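Local coordinates for protein endo-1,4-beta-xylanase 1 (Hypocrea jecorina, PDB 1XYN) that hydrolyses the main-chain 1,4-beta-glycosidic bonds within xylan, a major hemicellulose of plant cell walls, releasing xylooligosaccharides and xylose, at residues Phe24-Val35 with Val163-Gln174; Ser44-Phe54 with Arg132-Gln140. All coordinates share one frame; numbering follows the deposited sequence.

Overall arrangement
After strands 5-10 and 14-19, the chain makes 23-30 and 34-40, which pair with those two and gain their second neighbours only near the C terminus: contact 1 closes a long loop when 24-35 meets 163-174. Contact 2, nested inside that loop, closes a shorter one between 44-54 and 132-140. Contact 1 joins two bends between the sheets, 24-35 passing from the five-stranded antiparallel sheet to the larger one facing it and 163-174 passing back, so it ties both sheets together and includes the predicted proton donor, Glu-164. Contact 2 adds the outermost strand 135-137 to the five-stranded sheet. Strands 168-177 and 48-56 are neighbours there, and the contacts, with centres about 19 Å apart, touch where Gln-174 hydrogen-bonds Ser-53.

Contact 1 of 2, residues Phe24-Val35 with Val163-Gln174; sequences FSVNWNTQDDFV and VEGWGGSGSASQ
Trp-28 lays its indole flat on the backbone of Ser-169 to Ser-171, with Gly-170 CA 3.7 Å from the centroid of the six-membered ring in a CH-pi contact. A chi1 of 71° sets CG between the backbone N and carbonyl carbon, turning the ring across the neighbouring strand. Glycine suits position 170 because a beta carbon there would collide with CZ2. The opposite face of the indole takes the ring of Phe-34, whose CZ lies 3.4 Å above the plane, while Gly-165 N lies over a face of Phe-34. Val-163 brings CG1 within 3.9 Å of Trp-28 CZ3 and CG2 within 3.7 Å of Phe-24 CE2, the latter at the ring edge. An alanine in place of Trp-28 would probably open a gap between Phe-34 and Gly-170 and deprive Val-163 of an aromatic neighbour.

Behind this apolar layer, antiparallel backbone bonds fix the register from Phe-24 with Gln-174 to Thr-30 with Gly-168. Ser-25, Asn-27, Ser-171 and Ser-173 form the polar other face. At the turn, Gly-167 and Gly-168 both face Thr-30 in a G1 beta bulge, the positive phi of Gly-167 favouring glycine. Thr-30 OG1 accepts from Asp-32 N at 2.9 Å, making an ST turn, and bonds Gly-12 O.

Past the turn the chains meet again, and Asp-33 OD1 comes 2.9 Å from Glu-164 OE2, their carboxylates only 23° from coplanar. Glu-164 OE1 is held by the hydroxyl of Tyr-77. Glu-164 is the predicted proton donor, and an aspartate beside this residue accompanies an acidic pH optimum in family 11 xylanases, consistent with this enzyme being the acidic xylanase.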
loop_
_atom_site.group_PDB
_atom_site.type_symbol
_atom_site.label_atom_id
_atom_site.label_comp_id
_atom_site.label_asym_id
_atom_site.label_seq_id
_atom_site.Cartn_x
_atom_site.Cartn_y
_atom_site.Cartn_z
ATOM N N PHE A 24 18.268 11.433 -13.680
ATOM C CA PHE A 24 16.864 11.378 -14.045
ATOM C C PHE A 24 16.183 12.719 -13.866
ATOM O O PHE A 24 16.697 13.629 -13.199
ATOM C CB PHE A 24 16.125 10.304 -13.233
ATOM C CG PHE A 24 16.001 10.626 -11.770
ATOM C CD1 PHE A 24 17.053 10.362 -10.894
ATOM C CD2 PHE A 24 14.840 11.209 -11.273
ATOM C CE1 PHE A 24 16.955 10.680 -9.545
ATOM C CE2 PHE A 24 14.732 11.531 -9.924
ATOM C CZ PHE A 24 15.791 11.267 -9.059
ATOM N N SER A 25 14.984 12.797 -14.429
ATOM C CA SER A 25 14.172 13.992 -14.391
ATOM C C SER A 25 12.741 13.549 -14.146
ATOM O O SER A 25 12.349 12.456 -14.551
ATOM C CB SER A 25 14.291 14.706 -15.739
ATOM O OG SER A 25 13.552 15.906 -15.772
ATOM N N VAL A 26 11.995 14.356 -13.397
ATOM C CA VAL A 26 10.594 14.068 -13.110
ATOM C C VAL A 26 9.791 15.329 -12.904
ATOM O O VAL A 26 10.279 16.302 -12.340
ATOM C CB VAL A 26 10.367 13.184 -11.857
ATOM C CG1 VAL A 26 9.884 11.819 -12.274
ATOM C CG2 VAL A 26 11.617 13.105 -10.992
ATOM N N ASN A 27 8.586 15.315 -13.457
ATOM C CA ASN A 27 7.618 16.397 -13.339
ATOM C C ASN A 27 6.379 15.632 -12.940
ATOM O O ASN A 27 6.083 14.591 -13.529
ATOM C CB ASN A 27 7.379 17.080 -14.684
ATOM C CG ASN A 27 8.440 18.101 -15.010
ATOM O OD1 ASN A 27 8.468 19.181 -14.425
ATOM N ND2 ASN A 27 9.317 17.772 -15.952
ATOM N N TRP A 28 5.663 16.107 -11.930
ATOM C CA TRP A 28 4.473 15.389 -11.496
ATOM C C TRP A 28 3.353 16.307 -11.042
ATOM O O TRP A 28 3.575 17.482 -10.754
ATOM C CB TRP A 28 4.827 14.368 -10.387
ATOM C CG TRP A 28 5.193 14.980 -9.033
ATOM C CD1 TRP A 28 4.334 15.262 -8.008
ATOM C CD2 TRP A 28 6.498 15.408 -8.587
ATOM N NE1 TRP A 28 5.017 15.843 -6.965
ATOM C CE2 TRP A 28 6.339 15.946 -7.289
ATOM C CE3 TRP A 28 7.777 15.386 -9.157
ATOM C CZ2 TRP A 28 7.414 16.465 -6.554
ATOM C CZ3 TRP A 28 8.844 15.901 -8.422
ATOM C CH2 TRP A 28 8.651 16.434 -7.133
ATOM N N ASN A 29 2.146 15.757 -11.032
ATOM C CA ASN A 29 0.926 16.436 -10.602
ATOM C C ASN A 29 -0.045 15.283 -10.355
ATOM O O ASN A 29 -0.900 14.965 -11.186
ATOM C CB ASN A 29 0.398 17.372 -11.687
ATOM C CG ASN A 29 -0.718 18.272 -11.183
ATOM O OD1 ASN A 29 -1.099 18.210 -10.013
ATOM N ND2 ASN A 29 -1.244 19.117 -12.063
ATOM N N THR A 30 0.113 14.640 -9.203
ATOM C CA THR A 30 -0.692 13.476 -8.880
ATOM C C THR A 30 -1.133 13.362 -7.420
ATOM O O THR A 30 -0.576 14.007 -6.527
ATOM C CB THR A 30 0.082 12.205 -9.279
ATOM O OG1 THR A 30 -0.688 11.045 -8.967
ATOM C CG2 THR A 30 1.411 12.130 -8.545
ATOM N N GLN A 31 -2.170 12.560 -7.201
ATOM C CA GLN A 31 -2.702 12.304 -5.865
ATOM C C GLN A 31 -2.134 10.978 -5.392
ATOM O O GLN A 31 -2.160 10.667 -4.203
ATOM C CB GLN A 31 -4.233 12.191 -5.896
ATOM C CG GLN A 31 -4.980 13.508 -6.006
ATOM C CD GLN A 31 -4.930 14.318 -4.724
ATOM O OE1 GLN A 31 -4.253 15.346 -4.649
ATOM N NE2 GLN A 31 -5.655 13.860 -3.704
ATOM N N ASP A 32 -1.613 10.205 -6.342
ATOM C CA ASP A 32 -1.071 8.884 -6.059
ATOM C C ASP A 32 0.447 8.793 -5.939
ATOM O O ASP A 32 1.189 9.451 -6.672
ATOM C CB ASP A 32 -1.566 7.878 -7.100
ATOM C CG ASP A 32 -3.071 7.859 -7.226
ATOM O OD1 ASP A 32 -3.771 7.755 -6.199
ATOM O OD2 ASP A 32 -3.561 7.939 -8.364
ATOM N N ASP A 33 0.877 7.901 -5.048
ATOM C CA ASP A 33 2.281 7.657 -4.757
ATOM C C ASP A 33 3.032 7.068 -5.940
ATOM O O ASP A 33 2.502 6.243 -6.689
ATOM C CB ASP A 33 2.399 6.712 -3.547
ATOM C CG ASP A 33 3.847 6.476 -3.109
ATOM O OD1 ASP A 33 4.642 7.441 -3.115
ATOM O OD2 ASP A 33 4.187 5.325 -2.746
ATOM N N PHE A 34 4.283 7.487 -6.074
ATOM C CA PHE A 34 5.168 7.021 -7.123
ATOM C C PHE A 34 6.596 7.113 -6.583
ATOM O O PHE A 34 6.909 7.988 -5.765
ATOM C CB PHE A 34 5.025 7.899 -8.371
ATOM C CG PHE A 34 5.465 9.323 -8.170
ATOM C CD1 PHE A 34 4.595 10.267 -7.650
ATOM C CD2 PHE A 34 6.759 9.717 -8.489
ATOM C CE1 PHE A 34 5.008 11.590 -7.446
ATOM C CE2 PHE A 34 7.180 11.036 -8.287
ATOM C CZ PHE A 34 6.300 11.970 -7.764
ATOM N N VAL A 35 7.439 6.177 -6.998
ATOM C CA VAL A 35 8.836 6.160 -6.587
ATOM C C VAL A 35 9.675 5.975 -7.846
ATOM O O VAL A 35 9.668 4.895 -8.438
ATOM C CB VAL A 35 9.145 4.976 -5.631
ATOM C CG1 VAL A 35 10.571 5.097 -5.090
ATOM C CG2 VAL A 35 8.135 4.911 -4.500
ATOM N N VAL A 163 12.856 9.966 -5.973
ATOM C CA VAL A 163 11.962 11.060 -5.630
ATOM C C VAL A 163 10.634 10.350 -5.458
ATOM O O VAL A 163 10.286 9.478 -6.256
ATOM C CB VAL A 163 11.850 12.098 -6.771
ATOM C CG1 VAL A 163 10.708 13.059 -6.499
ATOM C CG2 VAL A 163 13.146 12.883 -6.902
ATOM N N GLU A 164 9.927 10.666 -4.383
ATOM C CA GLU A 164 8.640 10.034 -4.111
ATOM C C GLU A 164 7.654 11.113 -3.717
ATOM O O GLU A 164 8.017 12.081 -3.054
ATOM C CB GLU A 164 8.783 8.989 -2.996
ATOM C CG GLU A 164 7.465 8.385 -2.504
ATOM C CD GLU A 164 7.650 7.161 -1.601
ATOM O OE1 GLU A 164 8.799 6.875 -1.198
ATOM O OE2 GLU A 164 6.642 6.479 -1.295
ATOM N N GLY A 165 6.409 10.974 -4.165
ATOM C CA GLY A 165 5.425 11.982 -3.833
ATOM C C GLY A 165 3.980 11.598 -4.061
ATOM O O GLY A 165 3.672 10.513 -4.561
ATOM N N TRP A 166 3.101 12.507 -3.654
ATOM C CA TRP A 166 1.661 12.352 -3.782
ATOM C C TRP A 166 0.987 13.616 -3.266
ATOM O O TRP A 166 1.619 14.436 -2.590
ATOM C CB TRP A 166 1.157 11.136 -2.986
ATOM C CG TRP A 166 1.341 11.218 -1.483
ATOM C CD1 TRP A 166 0.479 11.788 -0.576
ATOM C CD2 TRP A 166 2.398 10.628 -0.708
ATOM N NE1 TRP A 166 0.929 11.573 0.704
ATOM C CE2 TRP A 166 2.101 10.868 0.656
ATOM C CE3 TRP A 166 3.562 9.918 -1.032
ATOM C CZ2 TRP A 166 2.927 10.421 1.693
ATOM C CZ3 TRP A 166 4.386 9.474 0.002
ATOM C CH2 TRP A 166 4.063 9.727 1.347
ATOM N N GLY A 167 -0.281 13.786 -3.633
ATOM C CA GLY A 167 -1.053 14.934 -3.194
ATOM C C GLY A 167 -0.706 16.294 -3.772
ATOM O O GLY A 167 -1.115 17.317 -3.220
ATOM N N GLY A 168 0.028 16.328 -4.877
ATOM C CA GLY A 168 0.367 17.612 -5.463
ATOM C C GLY A 168 1.274 17.555 -6.674
ATOM O O GLY A 168 1.373 16.530 -7.349
ATOM N N SER A 169 1.950 18.670 -6.929
ATOM C CA SER A 169 2.860 18.782 -8.058
ATOM C C SER A 169 4.276 19.206 -7.648
ATOM O O SER A 169 4.523 19.626 -6.504
ATOM C CB SER A 169 2.300 19.769 -9.083
ATOM O OG SER A 169 2.149 21.068 -8.531
ATOM N N GLY A 170 5.203 19.067 -8.590
ATOM C CA GLY A 170 6.581 19.437 -8.353
ATOM C C GLY A 170 7.439 18.918 -9.483
ATOM O O GLY A 170 6.926 18.320 -10.431
ATOM N N SER A 171 8.746 19.126 -9.376
ATOM C CA SER A 171 9.685 18.666 -10.389
ATOM C C SER A 171 11.068 18.453 -9.776
ATOM O O SER A 171 11.382 19.020 -8.733
ATOM C CB SER A 171 9.763 19.665 -11.548
ATOM O OG SER A 171 10.258 20.916 -11.119
ATOM N N ALA A 172 11.887 17.641 -10.438
ATOM C CA ALA A 172 13.232 17.328 -9.967
ATOM C C ALA A 172 14.144 16.859 -11.109
ATOM O O ALA A 172 13.726 16.096 -11.981
ATOM C CB ALA A 172 13.161 16.252 -8.878
ATOM N N SER A 173 15.376 17.362 -11.113
ATOM C CA SER A 173 16.384 16.993 -12.102
ATOM C C SER A 173 17.607 16.679 -11.272
ATOM O O SER A 173 18.240 17.581 -10.719
ATOM C CB SER A 173 16.679 18.152 -13.059
ATOM O OG SER A 173 15.540 18.473 -13.843
ATOM N N GLN A 174 17.910 15.390 -11.156
ATOM C CA GLN A 174 19.020 14.941 -10.337
ATOM C C GLN A 174 20.088 14.139 -11.069
ATOM O O GLN A 174 19.785 13.340 -11.946
ATOM C CB GLN A 174 18.474 14.102 -9.171
ATOM C CG GLN A 174 17.690 14.897 -8.119
ATOM C CD GLN A 174 18.594 15.748 -7.238
ATOM O OE1 GLN A 174 19.637 15.286 -6.786
ATOM N NE2 GLN A 174 18.194 16.989 -6.991
#

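Contact 2 of 2, residues Ser44-Phe54 with Arg132-Gln140; sequences SSAPINFGGSF and RTSGTVTVQ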
loop_
_atom_site.group_PDB
_atom_site.type_symbol
_atom_site.label_atom_id
_atom_site.label_comp_id
_atom_site.label_asym_id
_atom_site.label_seq_id
_atom_site.Cartn_x
_atom_site.Cartn_y
_atom_site.Cartn_z
ATOM N N SER A 44 25.768 -1.010 -2.337
ATOM C CA SER A 44 27.043 -1.215 -1.665
ATOM C C SER A 44 27.285 -0.153 -0.591
ATOM O O SER A 44 26.369 0.567 -0.187
ATOM C CB SER A 44 28.186 -1.207 -2.689
ATOM O OG SER A 44 28.383 0.088 -3.237
ATOM N N SER A 45 28.531 -0.067 -0.139
ATOM C CA SER A 45 28.938 0.887 0.883
ATOM C C SER A 45 29.504 2.159 0.266
ATOM O O SER A 45 29.888 3.081 0.977
ATOM C CB SER A 45 29.997 0.251 1.776
ATOM O OG SER A 45 29.485 -0.910 2.405
ATOM N N ALA A 46 29.539 2.214 -1.056
ATOM C CA ALA A 46 30.078 3.369 -1.760
ATOM C C ALA A 46 29.268 4.634 -1.547
ATOM O O ALA A 46 28.050 4.621 -1.665
ATOM C CB ALA A 46 30.192 3.063 -3.242
ATOM N N PRO A 47 29.938 5.726 -1.151
ATOM C CA PRO A 47 29.284 7.017 -0.917
ATOM C C PRO A 47 28.584 7.484 -2.194
ATOM O O PRO A 47 29.213 7.629 -3.249
ATOM C CB PRO A 47 30.456 7.925 -0.555
ATOM C CG PRO A 47 31.360 6.988 0.188
ATOM C CD PRO A 47 31.337 5.756 -0.688
ATOM N N ILE A 48 27.278 7.711 -2.088
ATOM C CA ILE A 48 26.465 8.138 -3.214
ATOM C C ILE A 48 26.352 9.652 -3.389
ATOM O O ILE A 48 25.968 10.374 -2.468
ATOM C CB ILE A 48 25.058 7.529 -3.119
ATOM C CG1 ILE A 48 25.147 6.005 -3.091
ATOM C CG2 ILE A 48 24.208 7.977 -4.295
ATOM C CD1 ILE A 48 23.798 5.328 -2.877
ATOM N N ASN A 49 26.674 10.113 -4.596
ATOM C CA ASN A 49 26.613 11.526 -4.954
ATOM C C ASN A 49 25.309 11.824 -5.682
ATOM O O ASN A 49 24.864 11.038 -6.527
ATOM C CB ASN A 49 27.777 11.888 -5.875
ATOM C CG ASN A 49 29.119 11.455 -5.317
ATOM O OD1 ASN A 49 29.826 12.249 -4.690
ATOM N ND2 ASN A 49 29.484 10.192 -5.548
ATOM N N PHE A 50 24.692 12.949 -5.333
ATOM C CA PHE A 50 23.443 13.389 -5.950
ATOM C C PHE A 50 23.510 14.909 -6.066
ATOM O O PHE A 50 24.276 15.561 -5.362
ATOM C CB PHE A 50 22.231 12.965 -5.107
ATOM C CG PHE A 50 22.144 13.654 -3.767
ATOM C CD1 PHE A 50 22.944 13.241 -2.699
ATOM C CD2 PHE A 50 21.277 14.732 -3.581
ATOM C CE1 PHE A 50 22.887 13.892 -1.471
ATOM C CE2 PHE A 50 21.211 15.392 -2.358
ATOM C CZ PHE A 50 22.020 14.970 -1.300
ATOM N N GLY A 51 22.734 15.479 -6.973
ATOM C CA GLY A 51 22.759 16.918 -7.130
ATOM C C GLY A 51 21.755 17.375 -8.159
ATOM O O GLY A 51 21.370 16.617 -9.043
ATOM N N GLY A 52 21.313 18.612 -8.043
ATOM C CA GLY A 52 20.349 19.112 -8.994
ATOM C C GLY A 52 19.278 19.908 -8.300
ATOM O O GLY A 52 19.543 20.599 -7.317
ATOM N N SER A 53 18.062 19.815 -8.812
ATOM C CA SER A 53 16.960 20.544 -8.228
ATOM C C SER A 53 15.893 19.572 -7.747
ATOM O O SER A 53 15.894 18.399 -8.111
ATOM C CB SER A 53 16.384 21.545 -9.239
ATOM O OG SER A 53 15.644 20.904 -10.265
ATOM N N PHE A 54 15.003 20.073 -6.899
ATOM C CA PHE A 54 13.920 19.282 -6.343
ATOM C C PHE A 54 12.942 20.277 -5.747
ATOM O O PHE A 54 13.173 20.823 -4.662
ATOM C CB PHE A 54 14.455 18.333 -5.273
ATOM C CG PHE A 54 13.390 17.533 -4.581
ATOM C CD1 PHE A 54 12.744 16.499 -5.237
ATOM C CD2 PHE A 54 13.042 17.812 -3.263
ATOM C CE1 PHE A 54 11.767 15.753 -4.589
ATOM C CE2 PHE A 54 12.073 17.074 -2.611
ATOM C CZ PHE A 54 11.434 16.041 -3.276
ATOM N N ARG A 132 18.738 19.273 1.953
ATOM C CA ARG A 132 19.583 19.710 0.843
ATOM C C ARG A 132 19.176 18.967 -0.426
ATOM O O ARG A 132 18.467 17.960 -0.374
ATOM C CB ARG A 132 21.083 19.479 1.132
ATOM C CG ARG A 132 21.445 18.035 1.443
ATOM C CD ARG A 132 22.953 17.802 1.605
ATOM N NE ARG A 132 23.203 16.382 1.845
ATOM C CZ ARG A 132 24.397 15.818 2.001
ATOM N NH1 ARG A 132 25.502 16.545 1.939
ATOM N NH2 ARG A 132 24.482 14.518 2.246
ATOM N N THR A 133 19.617 19.490 -1.564
ATOM C CA THR A 133 19.322 18.900 -2.858
ATOM C C THR A 133 20.601 18.532 -3.609
ATOM O O THR A 133 20.544 18.082 -4.753
ATOM C CB THR A 133 18.492 19.867 -3.726
ATOM O OG1 THR A 133 19.094 21.169 -3.707
ATOM C CG2 THR A 133 17.072 19.958 -3.205
ATOM N N SER A 134 21.747 18.695 -2.946
ATOM C CA SER A 134 23.061 18.398 -3.536
ATOM C C SER A 134 24.001 17.875 -2.451
ATOM O O SER A 134 24.063 18.447 -1.360
ATOM C CB SER A 134 23.679 19.677 -4.121
ATOM O OG SER A 134 22.746 20.412 -4.897
ATOM N N GLY A 135 24.734 16.804 -2.739
ATOM C CA GLY A 135 25.664 16.286 -1.752
ATOM C C GLY A 135 26.118 14.853 -1.931
ATOM O O GLY A 135 25.942 14.252 -2.991
ATOM N N THR A 136 26.765 14.332 -0.895
ATOM C CA THR A 136 27.256 12.960 -0.870
ATOM C C THR A 136 26.644 12.333 0.360
ATOM O O THR A 136 26.504 12.992 1.389
ATOM C CB THR A 136 28.783 12.896 -0.704
ATOM O OG1 THR A 136 29.412 13.584 -1.786
ATOM C CG2 THR A 136 29.264 11.445 -0.671
ATOM N N VAL A 137 26.276 11.065 0.245
ATOM C CA VAL A 137 25.675 10.331 1.343
ATOM C C VAL A 137 26.529 9.101 1.641
ATOM O O VAL A 137 26.512 8.129 0.882
ATOM C CB VAL A 137 24.226 9.881 0.987
ATOM C CG1 VAL A 137 23.637 9.000 2.086
ATOM C CG2 VAL A 137 23.350 11.080 0.768
ATOM N N THR A 138 27.318 9.176 2.712
ATOM C CA THR A 138 28.165 8.061 3.134
ATOM C C THR A 138 27.222 7.020 3.755
ATOM O O THR A 138 26.957 7.037 4.959
ATOM C CB THR A 138 29.230 8.526 4.170
ATOM O OG1 THR A 138 29.912 9.682 3.670
ATOM C CG2 THR A 138 30.256 7.445 4.405
ATOM N N VAL A 139 26.693 6.134 2.917
ATOM C CA VAL A 139 25.751 5.111 3.360
ATOM C C VAL A 139 26.159 4.211 4.530
ATOM O O VAL A 139 25.294 3.770 5.294
ATOM C CB VAL A 139 25.264 4.239 2.174
ATOM C CG1 VAL A 139 24.407 5.070 1.234
ATOM C CG2 VAL A 139 26.441 3.654 1.427
ATOM N N GLN A 140 27.454 3.937 4.681
ATOM C CA GLN A 140 27.915 3.078 5.778
ATOM C C GLN A 140 27.627 3.688 7.143
ATOM O O GLN A 140 27.268 2.977 8.072
ATOM C CB GLN A 140 29.406 2.753 5.672
ATOM C CG GLN A 140 29.713 1.425 4.994
ATOM C CD GLN A 140 29.046 0.222 5.647
ATOM O OE1 GLN A 140 29.383 -0.170 6.761
ATOM N NE2 GLN A 140 28.119 -0.397 4.927
HETATM O O HOH W 1 29.774 4.775 3.117
#
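Phe-50 rests one face of its ring on the backbone of Gly-135, whose N sits 3.5 Å above the plane over the ring centre. At the edge of the same ring, Arg-132 NE approaches Phe-50 CZ to 3.6 Å; the guanidinium stands steeply to the ring, 77° between planes, and has Gly-135 CA over a face. Glycine is therefore needed at 135: a beta carbon would strike Arg-132 NH1. The extended arginine has its NH2 bonded to Thr-136 O at 2.7 Å, from above the carbonyl plane, and its NE in a salt bridge with Glu-80, so its orientation is fixed from two directions. Val-137 adds CG2 at 3.6 Å from Phe-50 CE1.

On the other face of the strands, Thr-136 OG1 donates to Asn-49 OD1 over 3.2 Å, the two short polar side chains lying side by side. Paired backbone bonds join Ile-48 to Val-137 and Phe-50 to Gly-135. Farther along, a water receives from Gln-140 N at 2.9 Å and donates to Ser-45 O, linking the loop before strand 48-51 to the start of the helix.

Ile-48 and Val-137 reach Val-65 of the facing sheet, as expected of the inward side of a beta sandwich. Strand 135-137 is thus the edge of one sheet of the family 11 jelly roll, just before the chain enters its single helix, 139-148.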